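PDB 3GUY: short-chain dehydrogenase/reductase SDR from Vibrio parahaemolyticus, which probably catalyses the NAD(P)(H)-dependent oxidation or reduction of a substrate that has not been identified. Local coordinates for residues V5-S10 with Y29-S34; L17-D22 with T42-N47; R33-L38 with V49-R54; T75-A80 with V126-T131. The protein carries 2 engineered substitutions. All blocks are in the same frame, centred on the assembly; numbering follows the deposited sequence.

Contact 1: residues V5-S10 with Y29-S34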
loop_
_atom_site.group_PDB
_atom_site.type_symbol
_atom_site.label_atom_id
_atom_site.label_comp_id
_atom_site.label_asym_id
_atom_site.label_seq_id
_atom_site.Cartn_x
_atom_site.Cartn_y
_atom_site.Cartn_z
ATOM N N VAL D 5 24.597 -14.572 11.616
ATOM C CA VAL D 5 24.378 -13.669 12.738
ATOM C C VAL D 5 22.882 -13.444 12.928
ATOM O O VAL D 5 22.192 -13.030 11.976
ATOM C CB VAL D 5 25.063 -12.318 12.493
ATOM C CG1 VAL D 5 24.856 -11.410 13.738
ATOM C CG2 VAL D 5 26.541 -12.557 12.203
ATOM N N ILE D 6 22.408 -13.713 14.141
ATOM C CA ILE D 6 21.021 -13.562 14.525
ATOM C C ILE D 6 20.800 -12.628 15.741
ATOM O O ILE D 6 21.251 -12.919 16.857
ATOM C CB ILE D 6 20.391 -14.919 14.869
ATOM C CG1 ILE D 6 20.661 -15.936 13.728
ATOM C CG2 ILE D 6 18.854 -14.727 15.162
ATOM C CD1 ILE D 6 20.257 -17.350 14.064
ATOM N N THR D 7 20.074 -11.527 15.516
ATOM C CA THR D 7 19.672 -10.667 16.630
ATOM C C THR D 7 18.324 -11.119 17.173
ATOM O O THR D 7 17.547 -11.778 16.476
ATOM C CB THR D 7 19.607 -9.204 16.246
ATOM O OG1 THR D 7 18.433 -8.991 15.457
ATOM C CG2 THR D 7 20.858 -8.796 15.477
ATOM N N GLY D 8 18.048 -10.767 18.425
ATOM C CA GLY D 8 16.846 -11.189 19.089
ATOM C C GLY D 8 16.851 -12.676 19.310
ATOM O O GLY D 8 15.798 -13.293 19.345
ATOM N N ALA D 9 18.046 -13.227 19.520
ATOM C CA ALA D 9 18.278 -14.661 19.483
ATOM C C ALA D 9 18.155 -15.372 20.849
ATOM O O ALA D 9 18.322 -16.605 20.916
ATOM C CB ALA D 9 19.655 -14.958 18.830
ATOM N N SER D 10 17.819 -14.636 21.910
ATOM C CA SER D 10 17.699 -15.223 23.271
ATOM C C SER D 10 16.326 -15.813 23.580
ATOM O O SER D 10 16.184 -16.556 24.564
ATOM C CB SER D 10 18.066 -14.201 24.364
ATOM O OG SER D 10 17.889 -12.863 23.911
ATOM N N TYR D 29 26.290 -16.916 15.285
ATOM C CA TYR D 29 26.651 -15.940 16.322
ATOM C C TYR D 29 25.383 -15.228 16.808
ATOM O O TYR D 29 24.678 -14.604 16.022
ATOM C CB TYR D 29 27.628 -14.925 15.756
ATOM C CG TYR D 29 28.323 -14.111 16.835
ATOM C CD1 TYR D 29 29.530 -14.563 17.422
ATOM C CD2 TYR D 29 27.780 -12.921 17.286
ATOM C CE1 TYR D 29 30.167 -13.827 18.406
ATOM C CE2 TYR D 29 28.419 -12.170 18.272
ATOM C CZ TYR D 29 29.613 -12.624 18.827
ATOM O OH TYR D 29 30.214 -11.858 19.805
ATOM N N LEU D 30 25.062 -15.383 18.085
ATOM C CA LEU D 30 23.803 -14.940 18.629
ATOM C C LEU D 30 23.918 -13.665 19.488
ATOM O O LEU D 30 24.838 -13.519 20.321
ATOM C CB LEU D 30 23.154 -16.038 19.452
ATOM C CG LEU D 30 22.967 -17.414 18.791
ATOM C CD1 LEU D 30 21.877 -18.140 19.527
ATOM C CD2 LEU D 30 22.653 -17.388 17.312
ATOM N N THR D 31 22.981 -12.731 19.279
ATOM C CA THR D 31 22.951 -11.537 20.100
ATOM C C THR D 31 21.534 -11.343 20.664
ATOM O O THR D 31 20.529 -11.807 20.098
ATOM C CB THR D 31 23.515 -10.278 19.369
ATOM O OG1 THR D 31 23.802 -9.264 20.346
ATOM C CG2 THR D 31 22.514 -9.711 18.348
ATOM N N GLY D 32 21.485 -10.711 21.818
ATOM C CA GLY D 32 20.234 -10.426 22.544
ATOM C C GLY D 32 20.601 -9.497 23.677
ATOM O O GLY D 32 21.772 -9.086 23.795
ATOM N N ARG D 33 19.636 -9.175 24.536
ATOM C CA ARG D 33 19.926 -8.229 25.623
ATOM C C ARG D 33 20.505 -8.939 26.843
ATOM O O ARG D 33 21.334 -8.357 27.532
ATOM C CB ARG D 33 18.735 -7.305 25.939
ATOM C CG ARG D 33 18.624 -6.115 24.902
ATOM C CD ARG D 33 17.908 -4.843 25.429
ATOM N NE ARG D 33 16.796 -5.122 26.357
ATOM C CZ ARG D 33 15.583 -5.560 26.007
ATOM N NH1 ARG D 33 15.284 -5.807 24.740
ATOM N NH2 ARG D 33 14.650 -5.769 26.936
ATOM N N SER D 34 20.139 -10.206 27.028
ATOM C CA SER D 34 20.495 -11.005 28.196
ATOM C C SER D 34 21.505 -12.123 27.931
ATOM O O SER D 34 21.152 -13.157 27.386
ATOM C CB SER D 34 19.228 -11.640 28.758
ATOM O OG SER D 34 19.510 -12.400 29.904
HETATM O O HOH W 1 17.580 -10.952 25.897
#
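Thr7 and Thr31 lie flank to flank on two neighbouring parallel strands, and their methyl groups press together with CG2 of Thr7 only 3.4 Å from CG2 of Thr31, a snug methyl-methyl contact. In Thr31 the hydroxyl stands opposite the backbone N (chi1 -164°), which turns CG2 onto Thr7 and lets OG1 bond to the carbonyl O of Arg52. Two backbone bonds lead up to this pair, Ile6 N to Tyr29 O at 3.1 Å and Thr31 N to Ile6 O at 3.0 Å. Beyond it the first chain turns: Gly8 takes a positive phi of 67°, and Ala9 N reaches back to Thr31 O at 2.9 Å. That turn opens the Gly-rich TGxxxGxG loop, which in this family wraps the dinucleotide cofactor. Ala9 CB then settles on Leu30 CB at 3.7 Å. Ile6 and Leu30 run alongside each other, and CD1 of Ile6 comes 4.0 Å from CD2 of Leu30. Further out, Ser10 OG lies 3.6 Å from CA of Gly32. A water bridges Ser10 OG to Ser34 N, 2.8 Å from the hydroxyl. Ser34 in turn is the N-cap of helix 35-42. Ile6 and Leu30 face Ala18 of helix 12-23, with Val41 and Thr42 of helix 35-42 also against Leu30, while strand 75-78 flanks strand 4-7 and strand 51-53 flanks strand 28-32.

Contact 2: residues L17-D22 with T42-N47; sequences LAKLYD and TNCLSN
Asp22 presents its carboxylate to the backbone N-H groups of Ser46 and Asn47, and Leu45 lies obliquely across it. With CG anti to the backbone N (chi1 -179°), the carboxylate leaves the helix far enough to take these two consecutive donors. Asn47 N gives to the syn lone pair of Asp22 OD1 at 2.8 Å, and Ser46 N gives to Asp22 OD2 at 3.1 Å from 20° out of the carboxylate plane, with a second, weak bond to OD1. Asn47 also answers the backbone: its ND2 meets Asp22 O at 2.9 Å, with that oxygen in the plane of the amide, while ND2 lies 32° off the carbonyl plane of Asp22. In this Rossmann-fold domain the grip fastens the last turn of helix 12-23 to the loop that leaves helix 35-42, joining the ends of two successive crossover helices on one side of the sheet. Leu45 reaches inward beside the polar cluster. Its CD2 rests 3.8 Å from Asp22 CB and, at about a right angle to the extended Lys19 chain, 4.1 Å from Lys19 CG. CD1 of Leu45 lies 4.4 Å from Ala18 CB, and Leu30 of strand 28-32 touches both residues from the sheet.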
loop_
_atom_site.group_PDB
_atom_site.type_symbol
_atom_site.label_atom_id
_atom_site.label_comp_id
_atom_site.label_asym_id
_atom_site.label_seq_id
_atom_site.Cartn_x
_atom_site.Cartn_y
_atom_site.Cartn_z
ATOM N N LEU D 17 15.117 -20.087 15.134
ATOM C CA LEU D 17 15.902 -20.067 13.881
ATOM C C LEU D 17 17.354 -20.506 14.160
ATOM O O LEU D 17 17.967 -21.243 13.378
ATOM C CB LEU D 17 15.892 -18.677 13.215
ATOM C CG LEU D 17 14.704 -18.329 12.313
ATOM C CD1 LEU D 17 14.738 -16.799 11.996
ATOM C CD2 LEU D 17 14.638 -19.177 11.011
ATOM N N ALA D 18 17.908 -20.057 15.289
ATOM C CA ALA D 18 19.267 -20.473 15.636
ATOM C C ALA D 18 19.358 -22.021 15.648
ATOM O O ALA D 18 20.273 -22.603 15.062
ATOM C CB ALA D 18 19.723 -19.856 16.981
ATOM N N LYS D 19 18.380 -22.669 16.278
ATOM C CA LYS D 19 18.384 -24.125 16.424
ATOM C C LYS D 19 18.322 -24.847 15.073
ATOM O O LYS D 19 19.050 -25.839 14.877
ATOM C CB LYS D 19 17.245 -24.572 17.332
ATOM C CG LYS D 19 17.423 -24.077 18.722
ATOM C CD LYS D 19 16.206 -24.321 19.562
ATOM C CE LYS D 19 16.437 -23.850 20.981
ATOM N NZ LYS D 19 15.251 -24.204 21.819
ATOM N N LEU D 20 17.500 -24.355 14.133
ATOM C CA LEU D 20 17.374 -25.008 12.815
ATOM C C LEU D 20 18.637 -24.824 11.972
ATOM O O LEU D 20 19.040 -25.741 11.217
ATOM C CB LEU D 20 16.147 -24.502 12.026
ATOM C CG LEU D 20 14.716 -24.686 12.571
ATOM C CD1 LEU D 20 13.765 -23.952 11.612
ATOM C CD2 LEU D 20 14.254 -26.140 12.748
ATOM N N TYR D 21 19.268 -23.662 12.068
ATOM C CA TYR D 21 20.511 -23.428 11.323
ATOM C C TYR D 21 21.647 -24.284 11.935
ATOM O O TYR D 21 22.409 -24.904 11.219
ATOM C CB TYR D 21 20.950 -21.958 11.370
ATOM C CG TYR D 21 20.241 -21.005 10.453
ATOM C CD1 TYR D 21 20.305 -21.160 9.059
ATOM C CD2 TYR D 21 19.533 -19.920 10.962
ATOM C CE1 TYR D 21 19.670 -20.273 8.205
ATOM C CE2 TYR D 21 18.894 -19.028 10.112
ATOM C CZ TYR D 21 18.976 -19.204 8.739
ATOM O OH TYR D 21 18.352 -18.309 7.904
ATOM N N ASP D 22 21.752 -24.282 13.265
ATOM C CA ASP D 22 22.726 -25.110 13.975
ATOM C C ASP D 22 22.573 -26.601 13.620
ATOM O O ASP D 22 23.540 -27.231 13.204
ATOM C CB ASP D 22 22.569 -24.932 15.474
ATOM C CG ASP D 22 23.577 -25.743 16.261
ATOM O OD1 ASP D 22 24.746 -25.335 16.275
ATOM O OD2 ASP D 22 23.194 -26.768 16.875
ATOM N N THR D 42 22.501 -21.013 23.583
ATOM C CA THR D 42 23.753 -21.436 22.935
ATOM C C THR D 42 24.279 -22.814 23.432
ATOM O O THR D 42 25.080 -23.467 22.760
ATOM C CB THR D 42 24.857 -20.350 23.137
ATOM O OG1 THR D 42 24.490 -19.137 22.456
ATOM C CG2 THR D 42 26.185 -20.808 22.592
ATOM N N ASN D 43 23.819 -23.227 24.613
ATOM C CA ASN D 43 24.183 -24.505 25.206
ATOM C C ASN D 43 23.305 -25.645 24.684
ATOM O O ASN D 43 23.565 -26.798 25.017
ATOM C CB ASN D 43 24.135 -24.423 26.753
ATOM C CG ASN D 43 25.321 -23.641 27.335
ATOM O OD1 ASN D 43 26.333 -23.441 26.658
ATOM N ND2 ASN D 43 25.196 -23.194 28.586
ATOM N N CYS D 44 22.268 -25.313 23.892
ATOM C CA CYS D 44 21.572 -26.298 23.040
ATOM C C CYS D 44 22.239 -26.514 21.683
ATOM O O CYS D 44 21.886 -27.453 20.972
ATOM C CB CYS D 44 20.135 -25.881 22.730
ATOM S SG CYS D 44 19.182 -25.370 24.115
ATOM N N LEU D 45 23.158 -25.640 21.306
ATOM C CA LEU D 45 23.744 -25.680 19.986
ATOM C C LEU D 45 25.062 -26.419 20.061
ATOM O O LEU D 45 25.642 -26.544 21.150
ATOM C CB LEU D 45 23.954 -24.257 19.471
ATOM C CG LEU D 45 22.727 -23.346 19.636
ATOM C CD1 LEU D 45 23.022 -21.961 19.052
ATOM C CD2 LEU D 45 21.463 -23.975 19.024
ATOM N N SER D 46 25.519 -26.928 18.917
ATOM C CA SER D 46 26.790 -27.642 18.829
ATOM C C SER D 46 27.787 -27.019 17.826
ATOM O O SER D 46 28.962 -27.372 17.844
ATOM C CB SER D 46 26.529 -29.091 18.429
ATOM O OG SER D 46 26.891 -29.270 17.063
ATOM N N ASN D 47 27.322 -26.135 16.938
ATOM C CA ASN D 47 28.200 -25.426 15.964
ATOM C C ASN D 47 28.270 -23.904 16.182
ATOM O O ASN D 47 28.858 -23.161 15.385
ATOM C CB ASN D 47 27.729 -25.753 14.563
ATOM C CG ASN D 47 27.538 -27.247 14.391
ATOM O OD1 ASN D 47 28.466 -28.019 14.667
ATOM N ND2 ASN D 47 26.330 -27.668 14.037
#

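Contact 3: residues R33-L38 with V49-R54; sequences RSESKL and VGYRAR. Engineered in segment 49-54: Arg54 (natural residue Cys).
Glu35 and Tyr51 meet at about a right angle, the first turn of helix 35-42 coming against the edge strand 51-53. Leaving the helix, Glu35 CB touches the methyl group of Ala53, CB to CB at 4.0 Å. A chi1 of 166° swings CG away from the backbone N and carries it to the rim of the Tyr51 ring, in the ring plane and 4.0 Å from CE1. The carboxylate is turned nearly perpendicular to the ring, 85° between the planes, and each oxygen is met by a water. One water donates to Glu35 OE2 and bonds Tyr51 OH, which lies 2.8 Å from it; that hydroxyl also bonds Ser39. The other donates to OE1 and accepts from Ala53 N at 2.9 Å. While Glu35 holds the rim, the backbone C of Leu38 lies over one face of the ring, and its CB sits above the rim, 3.7 Å from Tyr51 CD1. CD1 of Leu38 reaches on to Ala53 N, also at 3.7 Å. The methyl group of Ala53 sits against the turn before the helix, 3.6 Å from Arg33 O, in the crossover of the beta-alpha-beta unit 28-53. On the strand the guanidinium groups of Arg52 and the engineered Arg54 lie face against face, somewhat offset, and Arg54 is held by Glu61 and Gln64. No direct hydrogen bond crosses between the segments: apolar contacts do the packing, while the carboxylate reaches the strand through water, so a good part of its charge is probably screened at this solvent-facing border of the sheet.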
loop_
_atom_site.group_PDB
_atom_site.type_symbol
_atom_site.label_atom_id
_atom_site.label_comp_id
_atom_site.label_asym_id
_atom_site.label_seq_id
_atom_site.Cartn_x
_atom_site.Cartn_y
_atom_site.Cartn_z
ATOM N N ARG D 33 19.636 -9.175 24.536
ATOM C CA ARG D 33 19.926 -8.229 25.623
ATOM C C ARG D 33 20.505 -8.939 26.843
ATOM O O ARG D 33 21.334 -8.357 27.532
ATOM C CB ARG D 33 18.735 -7.305 25.939
ATOM C CG ARG D 33 18.624 -6.115 24.902
ATOM C CD ARG D 33 17.908 -4.843 25.429
ATOM N NE ARG D 33 16.796 -5.122 26.357
ATOM C CZ ARG D 33 15.583 -5.560 26.007
ATOM N NH1 ARG D 33 15.284 -5.807 24.740
ATOM N NH2 ARG D 33 14.650 -5.769 26.936
ATOM N N SER D 34 20.139 -10.206 27.028
ATOM C CA SER D 34 20.495 -11.005 28.196
ATOM C C SER D 34 21.505 -12.123 27.931
ATOM O O SER D 34 21.152 -13.157 27.386
ATOM C CB SER D 34 19.228 -11.640 28.758
ATOM O OG SER D 34 19.510 -12.400 29.904
ATOM N N GLU D 35 22.746 -11.920 28.358
ATOM C CA GLU D 35 23.760 -12.972 28.328
ATOM C C GLU D 35 23.302 -14.256 29.062
ATOM O O GLU D 35 23.556 -15.379 28.574
ATOM C CB GLU D 35 25.100 -12.436 28.860
ATOM C CG GLU D 35 26.143 -13.490 29.191
ATOM C CD GLU D 35 27.586 -12.965 29.109
ATOM O OE1 GLU D 35 27.782 -11.759 28.781
ATOM O OE2 GLU D 35 28.528 -13.765 29.381
ATOM N N SER D 36 22.590 -14.120 30.182
ATOM C CA SER D 36 22.043 -15.320 30.850
ATOM C C SER D 36 21.155 -16.154 29.913
ATOM O O SER D 36 21.418 -17.336 29.684
ATOM C CB SER D 36 21.301 -14.963 32.149
ATOM O OG SER D 36 22.236 -14.619 33.183
ATOM N N LYS D 37 20.110 -15.542 29.364
ATOM C CA LYS D 37 19.275 -16.202 28.312
ATOM C C LYS D 37 20.044 -16.677 27.018
ATOM O O LYS D 37 19.799 -17.777 26.521
ATOM C CB LYS D 37 18.081 -15.302 27.944
ATOM C CG LYS D 37 16.854 -15.524 28.814
ATOM C CD LYS D 37 15.905 -14.313 28.786
ATOM C CE LYS D 37 14.914 -14.351 29.962
ATOM N NZ LYS D 37 14.947 -13.106 30.802
ATOM N N LEU D 38 20.946 -15.861 26.473
ATOM C CA LEU D 38 21.815 -16.286 25.367
ATOM C C LEU D 38 22.607 -17.583 25.657
ATOM O O LEU D 38 22.547 -18.532 24.882
ATOM C CB LEU D 38 22.781 -15.161 24.943
ATOM C CG LEU D 38 22.161 -13.945 24.226
ATOM C CD1 LEU D 38 23.124 -12.769 24.164
ATOM C CD2 LEU D 38 21.659 -14.314 22.810
ATOM N N VAL D 49 29.410 -20.316 17.395
ATOM C CA VAL D 49 30.742 -19.723 17.490
ATOM C C VAL D 49 30.712 -18.422 18.295
ATOM O O VAL D 49 31.521 -17.540 18.081
ATOM C CB VAL D 49 31.343 -19.454 16.094
ATOM C CG1 VAL D 49 31.565 -20.790 15.342
ATOM C CG2 VAL D 49 30.451 -18.520 15.302
ATOM N N GLY D 50 29.779 -18.311 19.225
ATOM C CA GLY D 50 29.743 -17.141 20.081
ATOM C C GLY D 50 28.374 -16.519 20.190
ATOM O O GLY D 50 27.447 -16.833 19.439
ATOM N N TYR D 51 28.266 -15.688 21.207
ATOM C CA TYR D 51 27.104 -14.887 21.495
ATOM C C TYR D 51 27.589 -13.661 22.257
ATOM O O TYR D 51 28.638 -13.710 22.945
ATOM C CB TYR D 51 26.097 -15.653 22.337
ATOM C CG TYR D 51 26.590 -16.168 23.689
ATOM C CD1 TYR D 51 26.453 -15.397 24.838
ATOM C CD2 TYR D 51 27.150 -17.452 23.826
ATOM C CE1 TYR D 51 26.878 -15.866 26.090
ATOM C CE2 TYR D 51 27.587 -17.939 25.081
ATOM C CZ TYR D 51 27.440 -17.137 26.206
ATOM O OH TYR D 51 27.842 -17.577 27.447
ATOM N N ARG D 52 26.849 -12.567 22.155
ATOM C CA ARG D 52 27.212 -11.364 22.888
ATOM C C ARG D 52 25.964 -10.556 23.188
ATOM O O ARG D 52 25.186 -10.267 22.282
ATOM C CB ARG D 52 28.158 -10.540 22.051
ATOM C CG ARG D 52 28.841 -9.452 22.811
ATOM C CD ARG D 52 29.804 -8.770 21.933
ATOM N NE ARG D 52 30.492 -7.680 22.618
ATOM C CZ ARG D 52 31.257 -6.783 22.009
ATOM N NH1 ARG D 52 31.426 -6.798 20.692
ATOM N NH2 ARG D 52 31.842 -5.838 22.727
ATOM N N ALA D 53 25.770 -10.228 24.457
ATOM C CA ALA D 53 24.686 -9.345 24.877
ATOM C C ALA D 53 24.942 -7.970 24.330
ATOM O O ALA D 53 26.034 -7.424 24.536
ATOM C CB ALA D 53 24.612 -9.290 26.407
ATOM N N ARG D 54 23.951 -7.385 23.639
ATOM C CA ARG D 54 24.066 -6.038 23.116
ATOM C C ARG D 54 22.722 -5.312 23.203
ATOM O O ARG D 54 21.671 -5.939 23.101
ATOM C CB ARG D 54 24.489 -6.042 21.649
ATOM C CG ARG D 54 25.738 -6.840 21.269
ATOM C CD ARG D 54 26.963 -6.012 21.173
ATOM N NE ARG D 54 27.443 -5.633 22.494
ATOM C CZ ARG D 54 28.351 -4.682 22.732
ATOM N NH1 ARG D 54 28.726 -4.446 23.970
ATOM N NH2 ARG D 54 28.880 -3.969 21.748
HETATM O O HOH W 2 28.551 -16.413 29.902
HETATM O O HOH W 3 27.826 -10.835 26.433
#

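Contact 4: residues T75-A80 with V126-T131; sequences TVVHSA and VMIMST
Val126 is bonded to strand 75-78 through both its N and its O: the N donates to Val76 O at 2.7 Å, and the O accepts from His78 N, again at 2.7 Å. A third bond, Ile128 N to His78 O at 2.9 Å, carries the pairing to the end of the strand; all three are nearly straight. The two strands run almost parallel, 8° apart, and the CA of Val77 adds a close approach to Val126 O. These are the fourth and fifth strands in the 3-2-1-4-5-6-7 order of the Rossmann sheet, joined by the long crossover through helix 93-118. On one face Val77 and Val126 stand side by side, CG2 of Val77 being 3.9 Å from CB of Val126. Ile128 slants across from further along: its CD1 touches both Val77 CG1, at 3.8 Å, and Ser79 CB, at 3.6 Å, while Leu17 of helix 12-23 packs on Val77 and Ile128. On the other face His78 leaves the sheet, and Met127 curls over beside it. The bends at chi2 (-69°) and chi3 of the methionine bring its CE 3.7 Å from His78 CD2, with SD 5.0 Å from the ring centroid in an oblique Met-aromatic contact. Ala107 and Val110 of helix 93-118 cover the histidine, with Val150 and Ile154 of helix 141-160 against the methionine. Beyond Ile128 the chain leads to Ser130, which touches Tyr143 of helix 141-160; the two probably correspond to the family's catalytic serine and to the tyrosine of its YxxxK motif.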
loop_
_atom_site.group_PDB
_atom_site.type_symbol
_atom_site.label_atom_id
_atom_site.label_comp_id
_atom_site.label_asym_id
_atom_site.label_seq_id
_atom_site.Cartn_x
_atom_site.Cartn_y
_atom_site.Cartn_z
ATOM N N THR D 75 24.720 -14.773 6.247
ATOM C CA THR D 75 23.352 -14.322 6.530
ATOM C C THR D 75 23.364 -13.552 7.846
ATOM O O THR D 75 24.143 -13.865 8.767
ATOM C CB THR D 75 22.374 -15.534 6.615
ATOM O OG1 THR D 75 22.512 -16.323 5.427
ATOM C CG2 THR D 75 20.911 -15.092 6.730
ATOM N N VAL D 76 22.532 -12.510 7.890
ATOM C CA VAL D 76 22.204 -11.820 9.106
ATOM C C VAL D 76 20.679 -11.760 9.228
ATOM O O VAL D 76 19.973 -11.297 8.325
ATOM C CB VAL D 76 22.798 -10.405 9.171
ATOM C CG1 VAL D 76 22.403 -9.802 10.484
ATOM C CG2 VAL D 76 24.351 -10.430 8.958
ATOM N N VAL D 77 20.178 -12.282 10.320
ATOM C CA VAL D 77 18.773 -12.310 10.535
ATOM C C VAL D 77 18.479 -11.329 11.652
ATOM O O VAL D 77 18.904 -11.524 12.794
ATOM C CB VAL D 77 18.268 -13.684 10.898
ATOM C CG1 VAL D 77 16.780 -13.620 11.251
ATOM C CG2 VAL D 77 18.542 -14.657 9.738
ATOM N N HIS D 78 17.726 -10.291 11.343
ATOM C CA HIS D 78 17.359 -9.344 12.386
ATOM C C HIS D 78 15.952 -9.656 12.868
ATOM O O HIS D 78 14.994 -9.448 12.132
ATOM C CB HIS D 78 17.484 -7.899 11.867
ATOM C CG HIS D 78 17.146 -6.847 12.884
ATOM N ND1 HIS D 78 17.871 -6.672 14.039
ATOM C CD2 HIS D 78 16.117 -5.963 12.954
ATOM C CE1 HIS D 78 17.336 -5.694 14.761
ATOM N NE2 HIS D 78 16.261 -5.253 14.131
ATOM N N SER D 79 15.848 -10.172 14.085
ATOM C CA SER D 79 14.572 -10.506 14.717
ATOM C C SER D 79 14.304 -9.802 16.058
ATOM O O SER D 79 13.301 -10.108 16.729
ATOM C CB SER D 79 14.405 -12.026 14.866
ATOM O OG SER D 79 15.017 -12.556 16.055
ATOM N N ALA D 80 15.158 -8.854 16.438
ATOM C CA ALA D 80 14.954 -8.018 17.617
ATOM C C ALA D 80 13.728 -7.070 17.532
ATOM O O ALA D 80 13.475 -6.446 16.509
ATOM C CB ALA D 80 16.229 -7.168 17.866
ATOM N N VAL D 126 18.078 -10.698 6.481
ATOM C CA VAL D 126 16.710 -11.079 6.688
ATOM C C VAL D 126 16.126 -10.159 7.751
ATOM O O VAL D 126 16.387 -10.304 8.952
ATOM C CB VAL D 126 16.565 -12.536 7.119
ATOM C CG1 VAL D 126 15.068 -12.866 7.369
ATOM C CG2 VAL D 126 17.217 -13.492 6.074
ATOM N N MET D 127 15.277 -9.241 7.308
ATOM C CA MET D 127 14.625 -8.316 8.252
ATOM C C MET D 127 13.237 -8.806 8.693
ATOM O O MET D 127 12.284 -8.803 7.926
ATOM C CB MET D 127 14.573 -6.939 7.617
ATOM C CG MET D 127 15.976 -6.334 7.287
ATOM S SD MET D 127 17.017 -5.845 8.735
ATOM C CE MET D 127 15.696 -4.785 9.475
ATOM N N ILE D 128 13.101 -9.205 9.951
ATOM C CA ILE D 128 11.819 -9.701 10.421
ATOM C C ILE D 128 10.995 -8.558 11.001
ATOM O O ILE D 128 11.438 -7.849 11.923
ATOM C CB ILE D 128 11.958 -10.839 11.414
ATOM C CG1 ILE D 128 12.761 -11.998 10.754
ATOM C CG2 ILE D 128 10.589 -11.301 11.885
ATOM C CD1 ILE D 128 13.031 -13.096 11.679
ATOM N N MET D 129 9.801 -8.372 10.437
ATOM C CA MET D 129 8.953 -7.258 10.834
ATOM C C MET D 129 7.708 -7.868 11.475
ATOM O O MET D 129 7.798 -8.599 12.449
ATOM C CB MET D 129 8.661 -6.310 9.618
ATOM C CG MET D 129 9.837 -5.412 9.268
ATOM S SD MET D 129 9.822 -4.606 7.687
ATOM C CE MET D 129 10.214 -6.115 6.729
ATOM N N SER D 130 6.545 -7.602 10.923
ATOM C CA SER D 130 5.297 -8.076 11.497
ATOM C C SER D 130 4.260 -7.744 10.450
ATOM O O SER D 130 4.504 -6.881 9.562
ATOM C CB SER D 130 4.974 -7.334 12.803
ATOM O OG SER D 130 3.571 -7.288 13.019
ATOM N N THR D 131 3.126 -8.442 10.499
ATOM C CA THR D 131 1.978 -8.066 9.657
ATOM C C THR D 131 1.506 -6.646 9.977
ATOM O O THR D 131 0.949 -5.989 9.095
ATOM C CB THR D 131 0.836 -9.068 9.728
ATOM O OG1 THR D 131 0.443 -9.277 11.087
ATOM C CG2 THR D 131 1.322 -10.416 9.129
#

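Contacts 1, 3 and 4 follow one sheet, with strand 4-7 lying between 28-32 and 75-78. Contact 1 meets contact 4 through Thr7 O and Ser79 OG, 2.7 Å apart, and meets contact 3, about 6 Å away between centres, through Gly32 O and Arg54 N, 2.8 Å apart. Contacts 3 and 4 stay apart, their nearest atoms about 7 Å from each other. Contact 2 sits on one face of the sheet, where Ala18 packs on Ile6 and Leu30 of contact 1, and Leu17 on Val77 of contact 4. The C-terminal ends of strands 4-7 and 75-78 probably face the dinucleotide site, as in relatives, and 126-131 leads toward the probable catalytic residues.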